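Local structure of phosphoheptose isomerase (Neisseria gonorrhoeae, 5I01) at residues R172-R175 with I176-H180. The protein catalyses the isomerisation of sedoheptulose 7-phosphate to D-glycero-D-manno-heptose 7-phosphate, the first step of heptose biosynthesis for lipooligosaccharide. The protein carries 1 engineered substitution. Residues are numbered along the deposited sequence; the frame is centred on the assembly and turned at random.
With ZN (zinc ion), chain H.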
loop_
_atom_site.group_PDB
_atom_site.type_symbol
_atom_site.label_atom_id
_atom_site.label_comp_id
_atom_site.label_asym_id
_atom_site.label_seq_id
_atom_site.Cartn_x
_atom_site.Cartn_y
_atom_site.Cartn_z
ATOM N N ARG A 172 -6.748 0.487 -27.332
ATOM C CA ARG A 172 -7.463 0.634 -26.058
ATOM C C ARG A 172 -6.703 0.131 -24.800
ATOM O O ARG A 172 -6.292 -1.038 -24.696
ATOM C CB ARG A 172 -8.842 -0.017 -26.176
ATOM C CG ARG A 172 -9.888 0.569 -25.258
ATOM C CD ARG A 172 -11.272 0.053 -25.615
ATOM N NE ARG A 172 -12.273 0.342 -24.586
ATOM C CZ ARG A 172 -13.579 0.102 -24.703
ATOM N NH1 ARG A 172 -14.075 -0.438 -25.809
ATOM N NH2 ARG A 172 -14.397 0.409 -23.700
ATOM N N THR A 173 -6.538 1.054 -23.855
ATOM C CA THR A 173 -5.914 0.824 -22.547
ATOM C C THR A 173 -6.373 -0.444 -21.817
ATOM O O THR A 173 -5.551 -1.235 -21.367
ATOM C CB THR A 173 -6.202 2.038 -21.649
ATOM O OG1 THR A 173 -5.880 3.232 -22.377
ATOM C CG2 THR A 173 -5.380 1.992 -20.349
ATOM N N ALA A 174 -7.689 -0.618 -21.702
ATOM C CA ALA A 174 -8.269 -1.792 -21.069
ATOM C C ALA A 174 -7.786 -3.103 -21.710
ATOM O O ALA A 174 -7.416 -4.032 -21.007
ATOM C CB ALA A 174 -9.790 -1.706 -21.084
ATOM N N ARG A 175 -7.750 -3.167 -23.035
ATOM C CA ARG A 175 -7.261 -4.372 -23.727
ATOM C C ARG A 175 -5.756 -4.586 -23.518
ATOM O O ARG A 175 -5.290 -5.720 -23.442
ATOM C CB ARG A 175 -7.557 -4.290 -25.223
ATOM C CG ARG A 175 -9.035 -4.133 -25.563
ATOM C CD ARG A 175 -9.828 -5.376 -25.239
ATOM N NE ARG A 175 -10.337 -5.402 -23.878
ATOM C CZ ARG A 175 -11.400 -4.728 -23.431
ATOM N NH1 ARG A 175 -11.768 -4.855 -22.157
ATOM N NH2 ARG A 175 -12.105 -3.930 -24.226
ATOM N N ILE A 176 -5.002 -3.496 -23.419
ATOM C CA ILE A 176 -3.558 -3.571 -23.199
ATOM C C ILE A 176 -3.245 -4.132 -21.803
ATOM O O ILE A 176 -2.424 -5.037 -21.688
ATOM C CB ILE A 176 -2.878 -2.201 -23.413
ATOM C CG1 ILE A 176 -3.028 -1.756 -24.873
ATOM C CG2 ILE A 176 -1.397 -2.269 -23.062
ATOM C CD1 ILE A 176 -3.019 -0.258 -25.050
ATOM N N GLN A 177 -3.897 -3.606 -20.765
ATOM C CA GLN A 177 -3.749 -4.137 -19.396
ATOM C C GLN A 177 -4.034 -5.637 -19.337
ATOM O O GLN A 177 -3.278 -6.382 -18.734
ATOM C CB GLN A 177 -4.658 -3.398 -18.397
ATOM C CG GLN A 177 -4.102 -2.058 -17.932
ATOM C CD GLN A 177 -5.152 -1.103 -17.335
ATOM O OE1 GLN A 177 -6.330 -1.451 -17.144
ATOM N NE2 GLN A 177 -4.715 0.124 -17.042
ATOM N N GLU A 178 -5.113 -6.070 -19.985
ATOM C CA GLU A 178 -5.534 -7.477 -19.974
ATOM C C GLU A 178 -4.518 -8.409 -20.633
ATOM O O GLU A 178 -4.324 -9.530 -20.163
ATOM C CB GLU A 178 -6.888 -7.631 -20.650
ATOM C CG GLU A 178 -8.019 -6.987 -19.865
ATOM C CD GLU A 178 -9.245 -6.673 -20.710
ATOM O OE1 GLU A 178 -9.349 -7.185 -21.856
ATOM O OE2 GLU A 178 -10.115 -5.898 -20.223
ATOM N N ASN A 179 -3.895 -7.947 -21.721
ATOM C CA ASN A 179 -2.776 -8.663 -22.352
ATOM C C ASN A 179 -1.511 -8.631 -21.464
ATOM O O ASN A 179 -0.768 -9.608 -21.405
ATOM C CB ASN A 179 -2.461 -8.100 -23.756
ATOM C CG ASN A 179 -3.455 -8.550 -24.804
ATOM O OD1 ASN A 179 -3.123 -9.311 -25.715
ATOM N ND2 ASN A 179 -4.689 -8.096 -24.674
ATOM N N HIS A 180 -1.265 -7.516 -20.787
ATOM C CA HIS A 180 -0.122 -7.413 -19.891
ATOM C C HIS A 180 -0.126 -8.482 -18.788
ATOM O O HIS A 180 0.920 -9.080 -18.496
ATOM C CB HIS A 180 -0.036 -6.014 -19.259
ATOM C CG HIS A 180 0.534 -4.965 -20.162
ATOM N ND1 HIS A 180 0.518 -3.625 -19.838
ATOM C CD2 HIS A 180 1.148 -5.054 -21.364
ATOM C CE1 HIS A 180 1.095 -2.934 -20.803
ATOM N NE2 HIS A 180 1.479 -3.779 -21.743
HETATM ZN ZN ZN H . -7.960 -0.893 -16.118
#
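Arg-175 and Glu-178 run side by side in the same direction, and the guanidinium takes the carboxylate side-on in a salt bridge, one nitrogen to each oxygen. Arg-175 NE gives a nearly straight bond to Glu-178 OE1 (2.9 Å). Arg-175 NH1 reaches Glu-178 OE2 at 2.7 Å, on the syn side of that oxygen. Both oxygens lie near the guanidinium plane, but the guanidinium and carboxylate planes are 38° apart, and NE meets OE1 from above the carboxylate plane. Bends at chi2 (-69°) and chi3 (89°) turn the guanidinium alongside Glu-178, with the Ala-174 methyl above one face, offset toward the rim; Glu-178 stays extended beyond CG. The pair is further tied down: Arg-175 NH2 forms a salt bridge with Glu-16 on helix 6-27, Glu-178 OE1 bonds Ser-17, and OE2 bonds ND1 of zinc ligand His-185 of a neighbouring subunit. Glu-178 is thus a second-shell residue to the zinc, consistent with a part in positioning this histidine. These residues form the first turns of helix 173-193 in the SIS fold, with Arg-172 as N-cap residue; its carbonyl O accepts from Ile-176 N (3.1 Å). One residue before Glu-178, Gln-177 projects beside Thr-173, its NE2 3.9 Å from Thr-173 CG2. Gln-177 OE1 binds the zinc ion at 2.0 Å. His-63, Glu-67 and His-185 of the neighbouring subunit complete the coordination, so the metal site straddles the subunit interface. Farther along the helix, Asn-179 bonds the Arg-175 carbonyl twice, once from the side chain and once from the backbone. Asn-179 ND2 donates a hydrogen bond to Arg-175 O at 2.7 Å, and the backbone N of Asn-179 donates another to the same oxygen from the opposite face of the carbonyl plane.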